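Local coordinates for protein meso-diaminopimelate dehydrogenase (Clostridium tetani, PDB 3WGZ) that probably catalyses the reversible NADP-dependent oxidative deamination of meso-diaminopimelate and is captured here as an engineered form with D-leucine bound, at residues B[3-8]-B[26-31]; B[148-153]-B[172-177]; B[154-159]-B[222-227]; B[165-170]-B[204-209]. The protein carries 6 engineered substitutions. All coordinates share one frame; numbering follows the deposited sequence.

Contact 1 (B[3-8]-B[26-31]); sequences SKIRIG and NDDMEL
Lys4 NZ donates to the backbone oxygen of Asp27 over 2.6 Å, approaching 31° away from the plane of that carbonyl. The aliphatic chain runs straight as far as CE and turns only at its last torsion (chi4 -60°), which brings the ammonium onto the oxygen. Glu30 crosses the same chain: its OE2 lies 3.3 Å from Lys4 CD but 4.8 Å from NZ, so the charges attract, if at all, without a salt bridge. Alongside, the backbones pair in parallel, with Ile5 N bonded to Asp28 O at 2.9 Å, Glu30 N to Ile5 O, and Ile7 N to Glu30 O at 2.8 Å. Strands 5-10 and 29-36 are thus neighbours in the large parallel sheet and, with helix 14-24 between them, make the opening beta-alpha-beta unit of a Rossmann-type domain. On the buried face Met29 CG rests 3.6 Å from Ile5 CB, while its SD reaches Ile7 CG1 at 4.0 Å. Helix 276-296 covers Ile5 and Met29, and helix 14-24 covers Ile7 and Leu31. Asp28 OD2, 3.8 Å from Ile5 CD1, makes a salt bridge with Arg289 NE.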
loop_
_atom_site.group_PDB
_atom_site.type_symbol
_atom_site.label_atom_id
_atom_site.label_comp_id
_atom_site.label_asym_id
_atom_site.label_seq_id
_atom_site.Cartn_x
_atom_site.Cartn_y
_atom_site.Cartn_z
ATOM N N SER B 3 -1.237 -24.455 19.352
ATOM C CA SER B 3 -2.409 -23.540 19.212
ATOM C C SER B 3 -2.350 -22.793 17.880
ATOM O O SER B 3 -2.027 -21.607 17.834
ATOM C CB SER B 3 -2.424 -22.531 20.363
ATOM O OG SER B 3 -1.250 -21.733 20.356
ATOM N N LYS B 4 -2.670 -23.490 16.796
ATOM C CA LYS B 4 -2.639 -22.880 15.477
ATOM C C LYS B 4 -4.034 -22.565 14.938
ATOM O O LYS B 4 -5.035 -23.124 15.392
ATOM C CB LYS B 4 -1.896 -23.800 14.509
ATOM C CG LYS B 4 -0.452 -24.068 14.906
ATOM C CD LYS B 4 0.204 -25.048 13.958
ATOM C CE LYS B 4 1.621 -25.374 14.388
ATOM N NZ LYS B 4 2.478 -24.155 14.437
ATOM N N ILE B 5 -4.089 -21.649 13.977
ATOM C CA ILE B 5 -5.350 -21.250 13.361
ATOM C C ILE B 5 -5.805 -22.376 12.444
ATOM O O ILE B 5 -5.076 -22.786 11.541
ATOM C CB ILE B 5 -5.176 -19.950 12.538
ATOM C CG1 ILE B 5 -4.593 -18.849 13.432
ATOM C CG2 ILE B 5 -6.519 -19.504 11.970
ATOM C CD1 ILE B 5 -4.343 -17.526 12.726
ATOM N N ARG B 6 -7.008 -22.882 12.687
ATOM C CA ARG B 6 -7.552 -23.982 11.893
ATOM C C ARG B 6 -8.284 -23.463 10.672
ATOM O O ARG B 6 -9.306 -22.786 10.787
ATOM C CB ARG B 6 -8.499 -24.818 12.748
ATOM C CG ARG B 6 -7.807 -25.528 13.891
ATOM C CD ARG B 6 -8.813 -26.135 14.842
ATOM N NE ARG B 6 -9.580 -25.097 15.521
ATOM C CZ ARG B 6 -10.563 -25.338 16.382
ATOM N NH1 ARG B 6 -10.896 -26.588 16.672
ATOM N NH2 ARG B 6 -11.220 -24.331 16.941
ATOM N N ILE B 7 -7.773 -23.794 9.496
ATOM C CA ILE B 7 -8.385 -23.315 8.269
ATOM C C ILE B 7 -9.212 -24.353 7.529
ATOM O O ILE B 7 -8.868 -25.533 7.488
ATOM C CB ILE B 7 -7.310 -22.766 7.286
ATOM C CG1 ILE B 7 -6.569 -21.588 7.928
ATOM C CG2 ILE B 7 -7.964 -22.335 5.965
ATOM C CD1 ILE B 7 -7.474 -20.508 8.445
ATOM N N GLY B 8 -10.308 -23.890 6.943
ATOM C CA GLY B 8 -11.160 -24.759 6.162
ATOM C C GLY B 8 -11.150 -24.213 4.747
ATOM O O GLY B 8 -11.120 -23.001 4.564
ATOM N N ASN B 26 2.811 -20.846 6.201
ATOM C CA ASN B 26 2.342 -20.159 7.396
ATOM C C ASN B 26 2.279 -21.089 8.601
ATOM O O ASN B 26 1.255 -21.707 8.880
ATOM C CB ASN B 26 0.970 -19.560 7.107
ATOM C CG ASN B 26 1.052 -18.351 6.202
ATOM O OD1 ASN B 26 1.397 -17.261 6.644
ATOM N ND2 ASN B 26 0.748 -18.539 4.927
ATOM N N ASP B 27 3.391 -21.157 9.320
ATOM C CA ASP B 27 3.530 -22.016 10.487
ATOM C C ASP B 27 2.437 -21.912 11.541
ATOM O O ASP B 27 2.163 -22.883 12.238
ATOM C CB ASP B 27 4.889 -21.764 11.144
ATOM C CG ASP B 27 6.037 -21.886 10.161
ATOM O OD1 ASP B 27 6.088 -22.898 9.426
ATOM O OD2 ASP B 27 6.892 -20.977 10.123
ATOM N N ASP B 28 1.815 -20.747 11.670
ATOM C CA ASP B 28 0.767 -20.571 12.670
ATOM C C ASP B 28 -0.601 -21.053 12.177
ATOM O O ASP B 28 -1.633 -20.790 12.802
ATOM C CB ASP B 28 0.691 -19.102 13.081
ATOM C CG ASP B 28 0.181 -18.214 11.971
ATOM O OD1 ASP B 28 0.534 -18.470 10.796
ATOM O OD2 ASP B 28 -0.564 -17.259 12.276
ATOM N N MET B 29 -0.615 -21.764 11.060
ATOM C CA MET B 29 -1.873 -22.260 10.531
ATOM C C MET B 29 -1.839 -23.719 10.132
ATOM O O MET B 29 -0.806 -24.244 9.710
ATOM C CB MET B 29 -2.312 -21.426 9.333
ATOM C CG MET B 29 -2.964 -20.129 9.719
ATOM S SD MET B 29 -3.391 -19.139 8.290
ATOM C CE MET B 29 -2.328 -17.752 8.505
ATOM N N GLU B 30 -2.987 -24.367 10.276
ATOM C CA GLU B 30 -3.136 -25.766 9.919
ATOM C C GLU B 30 -4.376 -25.913 9.059
ATOM O O GLU B 30 -5.365 -25.215 9.266
ATOM C CB GLU B 30 -3.276 -26.622 11.174
ATOM C CG GLU B 30 -1.996 -26.755 11.977
ATOM C CD GLU B 30 -0.869 -27.349 11.161
ATOM O OE1 GLU B 30 -1.049 -28.468 10.626
ATOM O OE2 GLU B 30 0.195 -26.696 11.051
ATOM N N LEU B 31 -4.310 -26.819 8.091
ATOM C CA LEU B 31 -5.434 -27.081 7.202
ATOM C C LEU B 31 -6.252 -28.227 7.797
ATOM O O LEU B 31 -5.774 -29.358 7.886
ATOM C CB LEU B 31 -4.925 -27.470 5.814
ATOM C CG LEU B 31 -5.958 -27.926 4.779
ATOM C CD1 LEU B 31 -6.968 -26.829 4.511
ATOM C CD2 LEU B 31 -5.234 -28.305 3.501
#

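Contact 2 (B[148-153]-B[172-177]). Engineered in segment 172-177: Ile173 (natural residue Thr). With DLE (D-leucine), chain C.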
loop_
_atom_site.group_PDB
_atom_site.type_symbol
_atom_site.label_atom_id
_atom_site.label_comp_id
_atom_site.label_asym_id
_atom_site.label_seq_id
_atom_site.Cartn_x
_atom_site.Cartn_y
_atom_site.Cartn_z
ATOM N N TRP B 148 -4.994 -3.087 -15.513
ATOM C CA TRP B 148 -4.927 -4.503 -15.193
ATOM C C TRP B 148 -3.868 -5.168 -16.064
ATOM O O TRP B 148 -4.118 -5.515 -17.214
ATOM C CB TRP B 148 -6.309 -5.125 -15.357
ATOM C CG TRP B 148 -7.213 -4.635 -14.263
ATOM C CD1 TRP B 148 -7.299 -5.127 -12.988
ATOM C CD2 TRP B 148 -8.064 -3.481 -14.301
ATOM N NE1 TRP B 148 -8.147 -4.351 -12.232
ATOM C CE2 TRP B 148 -8.632 -3.335 -13.013
ATOM C CE3 TRP B 148 -8.401 -2.554 -15.298
ATOM C CZ2 TRP B 148 -9.522 -2.296 -12.697
ATOM C CZ3 TRP B 148 -9.285 -1.521 -14.982
ATOM C CH2 TRP B 148 -9.836 -1.404 -13.689
ATOM N N GLY B 149 -2.666 -5.274 -15.480
ATOM C CA GLY B 149 -1.481 -5.846 -16.118
ATOM C C GLY B 149 -1.794 -7.003 -17.021
ATOM O O GLY B 149 -2.916 -7.510 -16.980
ATOM N N LYS B 150 -0.815 -7.437 -17.815
ATOM C CA LYS B 150 -1.044 -8.534 -18.749
ATOM C C LYS B 150 -1.727 -9.727 -18.106
ATOM O O LYS B 150 -1.185 -10.356 -17.203
ATOM C CB LYS B 150 0.262 -8.982 -19.410
ATOM C CG LYS B 150 0.060 -10.099 -20.434
ATOM C CD LYS B 150 1.301 -10.317 -21.281
ATOM C CE LYS B 150 1.095 -11.470 -22.249
ATOM N NZ LYS B 150 2.266 -11.651 -23.151
ATOM N N GLY B 151 -2.930 -10.026 -18.585
ATOM C CA GLY B 151 -3.700 -11.133 -18.049
ATOM C C GLY B 151 -4.806 -11.541 -19.001
ATOM O O GLY B 151 -5.285 -10.742 -19.811
ATOM N N VAL B 152 -5.230 -12.794 -18.894
ATOM C CA VAL B 152 -6.260 -13.320 -19.763
ATOM C C VAL B 152 -7.683 -12.961 -19.345
ATOM O O VAL B 152 -7.959 -12.667 -18.178
ATOM C CB VAL B 152 -6.152 -14.850 -19.844
ATOM C CG1 VAL B 152 -7.172 -15.394 -20.810
ATOM C CG2 VAL B 152 -4.739 -15.247 -20.241
ATOM N N SER B 153 -8.574 -12.962 -20.330
ATOM C CA SER B 153 -9.992 -12.707 -20.104
ATOM C C SER B 153 -10.679 -13.940 -20.651
ATOM O O SER B 153 -10.722 -14.146 -21.863
ATOM C CB SER B 153 -10.482 -11.475 -20.868
ATOM O OG SER B 153 -9.804 -10.312 -20.439
ATOM N N TYR B 172 -5.303 -11.583 -24.301
ATOM C CA TYR B 172 -4.664 -10.913 -23.184
ATOM C C TYR B 172 -5.082 -9.460 -23.223
ATOM O O TYR B 172 -5.335 -8.911 -24.293
ATOM C CB TYR B 172 -3.142 -10.960 -23.304
ATOM C CG TYR B 172 -2.526 -12.320 -23.110
ATOM C CD1 TYR B 172 -2.377 -12.865 -21.833
ATOM C CD2 TYR B 172 -2.078 -13.064 -24.204
ATOM C CE1 TYR B 172 -1.792 -14.113 -21.654
ATOM C CE2 TYR B 172 -1.494 -14.312 -24.033
ATOM C CZ TYR B 172 -1.355 -14.829 -22.760
ATOM O OH TYR B 172 -0.784 -16.067 -22.596
ATOM N N ILE B 173 -5.175 -8.853 -22.045
ATOM C CA ILE B 173 -5.489 -7.446 -21.931
ATOM C C ILE B 173 -4.176 -6.910 -21.373
ATOM O O ILE B 173 -3.625 -7.481 -20.432
ATOM C CB ILE B 173 -6.645 -7.181 -20.942
ATOM C CG1 ILE B 173 -7.945 -7.774 -21.500
ATOM C CG2 ILE B 173 -6.813 -5.676 -20.736
ATOM C CD1 ILE B 173 -9.175 -7.560 -20.627
ATOM N N ILE B 174 -3.662 -5.836 -21.954
ATOM C CA ILE B 174 -2.397 -5.294 -21.496
ATOM C C ILE B 174 -2.398 -3.777 -21.382
ATOM O O ILE B 174 -2.833 -3.072 -22.295
ATOM C CB ILE B 174 -1.246 -5.684 -22.459
ATOM C CG1 ILE B 174 -1.326 -7.181 -22.795
ATOM C CG2 ILE B 174 0.109 -5.313 -21.840
ATOM C CD1 ILE B 174 -0.379 -7.620 -23.911
ATOM N N PRO B 175 -1.908 -3.256 -20.251
ATOM C CA PRO B 175 -1.868 -1.802 -20.078
ATOM C C PRO B 175 -0.916 -1.228 -21.122
ATOM O O PRO B 175 0.121 -1.827 -21.418
ATOM C CB PRO B 175 -1.334 -1.638 -18.654
ATOM C CG PRO B 175 -1.865 -2.872 -17.951
ATOM C CD PRO B 175 -1.588 -3.951 -18.990
ATOM N N ILE B 176 -1.268 -0.081 -21.689
ATOM C CA ILE B 176 -0.421 0.541 -22.690
ATOM C C ILE B 176 0.656 1.360 -21.989
ATOM O O ILE B 176 0.355 2.256 -21.198
ATOM C CB ILE B 176 -1.254 1.428 -23.609
ATOM C CG1 ILE B 176 -2.300 0.566 -24.319
ATOM C CG2 ILE B 176 -0.357 2.129 -24.613
ATOM C CD1 ILE B 176 -3.369 1.349 -25.060
ATOM N N LYS B 177 1.912 1.035 -22.279
ATOM C CA LYS B 177 3.066 1.699 -21.676
ATOM C C LYS B 177 2.985 3.224 -21.742
ATOM O O LYS B 177 3.283 3.916 -20.766
ATOM C CB LYS B 177 4.349 1.219 -22.365
ATOM C CG LYS B 177 5.473 0.823 -21.415
ATOM C CD LYS B 177 6.138 2.023 -20.750
ATOM C CE LYS B 177 7.363 1.587 -19.948
ATOM N NZ LYS B 177 8.088 2.737 -19.320
HETATM N N DLE C . -14.045 -11.229 -16.550
HETATM C CA DLE C . -14.585 -12.266 -17.442
HETATM C CB DLE C . -14.317 -13.666 -16.886
HETATM C CG DLE C . -14.972 -13.812 -15.511
HETATM C CD1 DLE C . -16.490 -13.667 -15.647
HETATM C CD2 DLE C . -14.646 -15.191 -14.935
HETATM C C DLE C . -13.947 -12.134 -18.826
HETATM O O DLE C . -12.710 -11.962 -18.868
HETATM O OXT DLE C . -14.713 -12.189 -19.810
#
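Tyr172 lays one ring face under Lys150, whose CE stands 3.8 Å from the ring centroid and almost on the ring normal. The lysine chain is extended, with CG anti to the backbone N (chi1 -178°), and its NZ completes a cation-pi contact from above that face, 4.6 Å from the same centroid. Val152 CG2 meets Tyr172 CE1 obliquely at 3.5 Å, while the phenol OH is hydrogen-bonded to His244 ND1. At Ile173 the backbones form an antiparallel hydrogen-bonded pair with Gly151: Ile173 N gives its hydrogen to Gly151 O at 2.9 Å, and Gly151 N returns a longer bond to Ile173 O, 3.2 Å and in the carbonyl plane. Lys150 CA adds a CA-H...O contact to that second oxygen. The engineered Ile173 side chain comes too near Ser153 in the model, so its exact place is doubtful; Ser153 CB lies 3.0 Å from O of the bound D-leucine. Ile174 runs beside Lys150 in the same direction, with CG1 and Lys150 CG 4.0 Å apart. Pro175 then puts its CD 3.4 Å from Gly149 CA and also near Trp148 O. Short strand 151-152 thereby edges the mixed sheet, strand 166-175 bonds on to strand 197-205, and Ser153 and Ile176 lead into helices 154-161 and 177-184.

Contact 3 (B[154-159]-B[222-227]). Engineered in segment 154-159: Leu154 (natural residue Gln). With DLE (D-leucine), chain C.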
loop_
_atom_site.group_PDB
_atom_site.type_symbol
_atom_site.label_atom_id
_atom_site.label_comp_id
_atom_site.label_asym_id
_atom_site.label_seq_id
_atom_site.Cartn_x
_atom_site.Cartn_y
_atom_site.Cartn_z
ATOM N N LEU B 154 -11.180 -14.779 -19.751
ATOM C CA LEU B 154 -11.862 -16.002 -20.148
ATOM C C LEU B 154 -12.914 -15.667 -21.202
ATOM O O LEU B 154 -12.993 -16.319 -22.247
ATOM C CB LEU B 154 -12.524 -16.660 -18.929
ATOM C CG LEU B 154 -11.649 -17.169 -17.768
ATOM C CD1 LEU B 154 -10.880 -16.021 -17.125
ATOM C CD2 LEU B 154 -12.537 -17.840 -16.723
ATOM N N GLY B 155 -13.705 -14.633 -20.923
ATOM C CA GLY B 155 -14.750 -14.223 -21.842
ATOM C C GLY B 155 -14.247 -13.945 -23.241
ATOM O O GLY B 155 -14.747 -14.521 -24.207
ATOM N N HIS B 156 -13.259 -13.062 -23.358
ATOM C CA HIS B 156 -12.710 -12.728 -24.664
ATOM C C HIS B 156 -12.136 -13.938 -25.389
ATOM O O HIS B 156 -12.103 -13.970 -26.616
ATOM C CB HIS B 156 -11.641 -11.647 -24.535
ATOM C CG HIS B 156 -12.193 -10.296 -24.213
ATOM N ND1 HIS B 156 -12.688 -9.969 -22.969
ATOM C CD2 HIS B 156 -12.356 -9.195 -24.985
ATOM C CE1 HIS B 156 -13.129 -8.724 -22.988
ATOM N NE2 HIS B 156 -12.939 -8.232 -24.199
ATOM N N SER B 157 -11.687 -14.936 -24.636
ATOM C CA SER B 157 -11.134 -16.133 -25.255
ATOM C C SER B 157 -12.253 -16.954 -25.878
ATOM O O SER B 157 -12.111 -17.472 -26.986
ATOM C CB SER B 157 -10.379 -16.969 -24.223
ATOM O OG SER B 157 -9.263 -16.252 -23.728
ATOM N N ASP B 158 -13.366 -17.080 -25.160
ATOM C CA ASP B 158 -14.502 -17.836 -25.679
ATOM C C ASP B 158 -14.982 -17.131 -26.937
ATOM O O ASP B 158 -15.341 -17.766 -27.918
ATOM C CB ASP B 158 -15.639 -17.895 -24.655
ATOM C CG ASP B 158 -15.281 -18.713 -23.433
ATOM O OD1 ASP B 158 -14.614 -19.754 -23.607
ATOM O OD2 ASP B 158 -15.677 -18.326 -22.309
ATOM N N ALA B 159 -14.976 -15.805 -26.894
ATOM C CA ALA B 159 -15.388 -14.998 -28.031
ATOM C C ALA B 159 -14.541 -15.378 -29.250
ATOM O O ALA B 159 -15.074 -15.742 -30.301
ATOM C CB ALA B 159 -15.210 -13.518 -27.701
ATOM N N PRO B 222 -17.957 -6.398 -31.712
ATOM C CA PRO B 222 -18.638 -5.502 -30.770
ATOM C C PRO B 222 -18.565 -5.991 -29.328
ATOM O O PRO B 222 -18.582 -7.196 -29.065
ATOM C CB PRO B 222 -20.074 -5.475 -31.292
ATOM C CG PRO B 222 -19.903 -5.704 -32.764
ATOM C CD PRO B 222 -18.875 -6.811 -32.789
ATOM N N ASP B 223 -18.480 -5.038 -28.405
ATOM C CA ASP B 223 -18.413 -5.317 -26.975
ATOM C C ASP B 223 -17.067 -5.860 -26.506
ATOM O O ASP B 223 -16.530 -5.396 -25.502
ATOM C CB ASP B 223 -19.525 -6.290 -26.574
ATOM C CG ASP B 223 -20.887 -5.861 -27.089
ATOM O OD1 ASP B 223 -21.277 -4.698 -26.847
ATOM O OD2 ASP B 223 -21.568 -6.690 -27.735
ATOM N N TYR B 224 -16.514 -6.827 -27.231
ATOM C CA TYR B 224 -15.241 -7.419 -26.832
ATOM C C TYR B 224 -13.963 -6.732 -27.300
ATOM O O TYR B 224 -13.036 -6.565 -26.514
ATOM C CB TYR B 224 -15.172 -8.886 -27.267
ATOM C CG TYR B 224 -16.210 -9.771 -26.629
ATOM C CD1 TYR B 224 -17.496 -9.865 -27.163
ATOM C CD2 TYR B 224 -15.908 -10.524 -25.493
ATOM C CE1 TYR B 224 -18.452 -10.688 -26.585
ATOM C CE2 TYR B 224 -16.855 -11.347 -24.907
ATOM C CZ TYR B 224 -18.125 -11.425 -25.460
ATOM O OH TYR B 224 -19.063 -12.258 -24.897
ATOM N N PHE B 225 -13.908 -6.329 -28.568
ATOM C CA PHE B 225 -12.690 -5.719 -29.103
ATOM C C PHE B 225 -12.798 -4.371 -29.831
ATOM O O PHE B 225 -11.837 -3.603 -29.855
ATOM C CB PHE B 225 -12.008 -6.723 -30.042
ATOM C CG PHE B 225 -11.608 -8.020 -29.377
ATOM C CD1 PHE B 225 -10.426 -8.108 -28.647
ATOM C CD2 PHE B 225 -12.410 -9.155 -29.498
ATOM C CE1 PHE B 225 -10.041 -9.313 -28.048
ATOM C CE2 PHE B 225 -12.035 -10.368 -28.900
ATOM C CZ PHE B 225 -10.845 -10.447 -28.173
ATOM N N ALA B 226 -13.951 -4.089 -30.428
ATOM C CA ALA B 226 -14.157 -2.849 -31.187
ATOM C C ALA B 226 -13.510 -1.581 -30.622
ATOM O O ALA B 226 -12.992 -0.754 -31.375
ATOM C CB ALA B 226 -15.645 -2.611 -31.384
ATOM N N ASP B 227 -13.525 -1.439 -29.302
ATOM C CA ASP B 227 -12.978 -0.253 -28.656
ATOM C C ASP B 227 -11.481 -0.251 -28.370
ATOM O O ASP B 227 -10.930 0.785 -27.993
ATOM C CB ASP B 227 -13.725 -0.009 -27.346
ATOM C CG ASP B 227 -15.213 0.154 -27.556
ATOM O OD1 ASP B 227 -15.588 1.043 -28.347
ATOM O OD2 ASP B 227 -16.001 -0.604 -26.940
HETATM N N DLE C . -14.045 -11.229 -16.550
HETATM C CA DLE C . -14.585 -12.266 -17.442
HETATM C CB DLE C . -14.317 -13.666 -16.886
HETATM C CG DLE C . -14.972 -13.812 -15.511
HETATM C CD1 DLE C . -16.490 -13.667 -15.647
HETATM C CD2 DLE C . -14.646 -15.191 -14.935
HETATM C C DLE C . -13.947 -12.134 -18.826
HETATM O O DLE C . -12.710 -11.962 -18.868
HETATM O OXT DLE C . -14.713 -12.189 -19.810
#
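His156, on helix 154-161, stands nearly at right angles to two aromatic rings from the loop between helix 211-219 and strand 230-234. The edge of Tyr224 points at the imidazole face, the planes at 82°, with Tyr224 CD2 over the centre of the His156 ring. The imidazole in turn points its own edge at Phe225, also in T-shaped fashion: His156 CD2 sits over that face toward the rim, 3.7 Å from Phe225 CZ. Ala159, about one turn along the helix, places CB over the Tyr224 face, a CH-pi contact 3.9 Å from the ring centroid. Strand 197-205 backs this aromatic cluster through Met199, which touches both His156 and Phe225. At the helix start, Gly155 N lies near the D-leucine carboxylate, although that group's exact position is uncertain. His156 NE2 donates to Tyr224 O at 2.9 Å, but the hydrogen bond is weak and bent to 125°; ND1 is buried with no partner in the model. The imidazole therefore appears to be oriented at least as much by the two nearly perpendicular rings as by its single polar bond.

Contact 4 (B[165-170]-B[204-209]); sequences GVKNGI and VPEENA
Val204 faces both Lys167 and Asn168 across a classic beta bulge, which joins strands 166-175 and 197-205 of the mixed sheet near their ends. Val204 O takes Lys167 N at 2.8 Å and, more weakly, Asn168 N; Val204 N closes the pair by donating to Asn168 O, also at 2.8 Å. The Lys167 side chain leaves toward the other strand and follows its backbone. CB lies 3.2 Å from Val204 O. CG comes 3.2 Å from Pro205 O and is also close to Glu206 CA. The bend at chi2 (-113°) places CD near Glu206 CA as well, and a second at chi3 turns the end away, leaving NZ 4.7 Å from Glu206 OE1: opposite charges near each other, but not a salt bridge. Asn168 turns its amide from the contact, and its OD1 accepts from Arg161 NE. Helix 237-243 covers Asn168 and Val204 through Leu240, whereas Val166, which points away from 204-209, meets Ile214 of helix 211-219. Just before the bulge, Gly165 has a positive phi, and its oxygen gathers several groups: Glu206 N is hydrogen-bonded to Gly165 O at 2.9 Å, Pro205 CA adds a CA-H...O contact, and Ala209 CB lies 3.6 Å from that oxygen.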
loop_
_atom_site.group_PDB
_atom_site.type_symbol
_atom_site.label_atom_id
_atom_site.label_comp_id
_atom_site.label_asym_id
_atom_site.label_seq_id
_atom_site.Cartn_x
_atom_site.Cartn_y
_atom_site.Cartn_z
ATOM N N GLY B 165 -13.168 -20.158 -38.677
ATOM C CA GLY B 165 -11.793 -20.461 -39.030
ATOM C C GLY B 165 -10.825 -20.517 -37.858
ATOM O O GLY B 165 -9.628 -20.737 -38.053
ATOM N N VAL B 166 -11.329 -20.315 -36.643
ATOM C CA VAL B 166 -10.481 -20.360 -35.457
ATOM C C VAL B 166 -10.571 -21.708 -34.746
ATOM O O VAL B 166 -11.618 -22.062 -34.212
ATOM C CB VAL B 166 -10.863 -19.271 -34.440
ATOM C CG1 VAL B 166 -10.001 -19.417 -33.179
ATOM C CG2 VAL B 166 -10.680 -17.887 -35.058
ATOM N N LYS B 167 -9.466 -22.448 -34.741
ATOM C CA LYS B 167 -9.402 -23.752 -34.086
ATOM C C LYS B 167 -9.401 -23.572 -32.573
ATOM O O LYS B 167 -10.194 -24.178 -31.850
ATOM C CB LYS B 167 -8.119 -24.478 -34.476
ATOM C CG LYS B 167 -7.960 -24.728 -35.952
ATOM C CD LYS B 167 -8.024 -26.209 -36.268
ATOM C CE LYS B 167 -6.862 -26.963 -35.651
ATOM N NZ LYS B 167 -6.895 -28.396 -36.056
ATOM N N ASN B 168 -8.480 -22.737 -32.110
ATOM C CA ASN B 168 -8.340 -22.458 -30.693
ATOM C C ASN B 168 -7.631 -21.116 -30.556
ATOM O O ASN B 168 -7.048 -20.617 -31.525
ATOM C CB ASN B 168 -7.529 -23.572 -30.031
ATOM C CG ASN B 168 -7.674 -23.583 -28.526
ATOM O OD1 ASN B 168 -8.611 -23.003 -27.981
ATOM N ND2 ASN B 168 -6.757 -24.262 -27.844
ATOM N N GLY B 169 -7.682 -20.528 -29.363
ATOM C CA GLY B 169 -7.038 -19.244 -29.164
ATOM C C GLY B 169 -7.145 -18.683 -27.762
ATOM O O GLY B 169 -7.858 -19.217 -26.908
ATOM N N ILE B 170 -6.434 -17.586 -27.529
ATOM C CA ILE B 170 -6.430 -16.946 -26.225
ATOM C C ILE B 170 -6.270 -15.437 -26.371
ATOM O O ILE B 170 -5.728 -14.943 -27.373
ATOM C CB ILE B 170 -5.281 -17.503 -25.356
ATOM C CG1 ILE B 170 -5.383 -16.965 -23.929
ATOM C CG2 ILE B 170 -3.944 -17.130 -25.976
ATOM C CD1 ILE B 170 -4.371 -17.573 -22.960
ATOM N N VAL B 204 -4.964 -19.937 -33.271
ATOM C CA VAL B 204 -4.556 -21.121 -34.006
ATOM C C VAL B 204 -5.637 -21.256 -35.068
ATOM O O VAL B 204 -6.787 -21.571 -34.763
ATOM C CB VAL B 204 -4.545 -22.375 -33.107
ATOM C CG1 VAL B 204 -4.132 -23.601 -33.923
ATOM C CG2 VAL B 204 -3.592 -22.165 -31.943
ATOM N N PRO B 205 -5.290 -20.979 -36.328
ATOM C CA PRO B 205 -6.259 -21.074 -37.423
ATOM C C PRO B 205 -6.456 -22.502 -37.912
ATOM O O PRO B 205 -5.611 -23.368 -37.682
ATOM C CB PRO B 205 -5.635 -20.194 -38.496
ATOM C CG PRO B 205 -4.168 -20.500 -38.326
ATOM C CD PRO B 205 -3.993 -20.472 -36.812
ATOM N N GLU B 206 -7.578 -22.743 -38.583
ATOM C CA GLU B 206 -7.865 -24.058 -39.141
ATOM C C GLU B 206 -7.040 -24.135 -40.417
ATOM O O GLU B 206 -6.455 -23.141 -40.844
ATOM C CB GLU B 206 -9.349 -24.182 -39.477
ATOM C CG GLU B 206 -10.260 -23.727 -38.359
ATOM C CD GLU B 206 -11.172 -24.825 -37.848
ATOM O OE1 GLU B 206 -10.660 -25.873 -37.391
ATOM O OE2 GLU B 206 -12.408 -24.633 -37.902
ATOM N N GLU B 207 -6.972 -25.310 -41.025
ATOM C CA GLU B 207 -6.206 -25.424 -42.254
ATOM C C GLU B 207 -6.974 -24.618 -43.290
ATOM O O GLU B 207 -8.133 -24.917 -43.585
ATOM C CB GLU B 207 -6.085 -26.883 -42.680
ATOM C CG GLU B 207 -5.001 -27.105 -43.707
ATOM C CD GLU B 207 -4.517 -28.539 -43.735
ATOM O OE1 GLU B 207 -3.522 -28.811 -44.446
ATOM O OE2 GLU B 207 -5.130 -29.387 -43.042
ATOM N N ASN B 208 -6.323 -23.597 -43.838
ATOM C CA ASN B 208 -6.965 -22.714 -44.807
ATOM C C ASN B 208 -8.145 -22.108 -44.041
ATOM O O ASN B 208 -9.063 -22.832 -43.653
ATOM C CB ASN B 208 -7.496 -23.508 -46.013
ATOM C CG ASN B 208 -6.521 -24.568 -46.501
ATOM O OD1 ASN B 208 -5.324 -24.313 -46.655
ATOM N ND2 ASN B 208 -7.038 -25.769 -46.764
ATOM N N ALA B 209 -8.140 -20.801 -43.805
ATOM C CA ALA B 209 -9.254 -20.217 -43.062
ATOM C C ALA B 209 -9.549 -18.763 -43.379
ATOM O O ALA B 209 -10.636 -18.270 -43.079
ATOM C CB ALA B 209 -9.008 -20.370 -41.563
#

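In the fold
Contact 1 lies in the parallel Rossmann-type sheet, across the chain's centre from the other three; its centre is about 35 Å from that of contact 2 and about 48 Å from that of contact 4. It closes before the others open along the chain. Contacts 2, 3 and 4 all belong to the C-terminal domain. Contacts 2 and 4 share strand 166-175 at different points of the mixed sheet, their centres about 23 Å apart, and helix 154-161 of contact 3 links strand 151-152 to it. Contact 2 touches both others through Val152, and both segments of contact 4 lie between those of contact 3 in sequence. D-leucine touches contacts 2 and 3, consistent with a substrate pocket at this strand-to-helix junction.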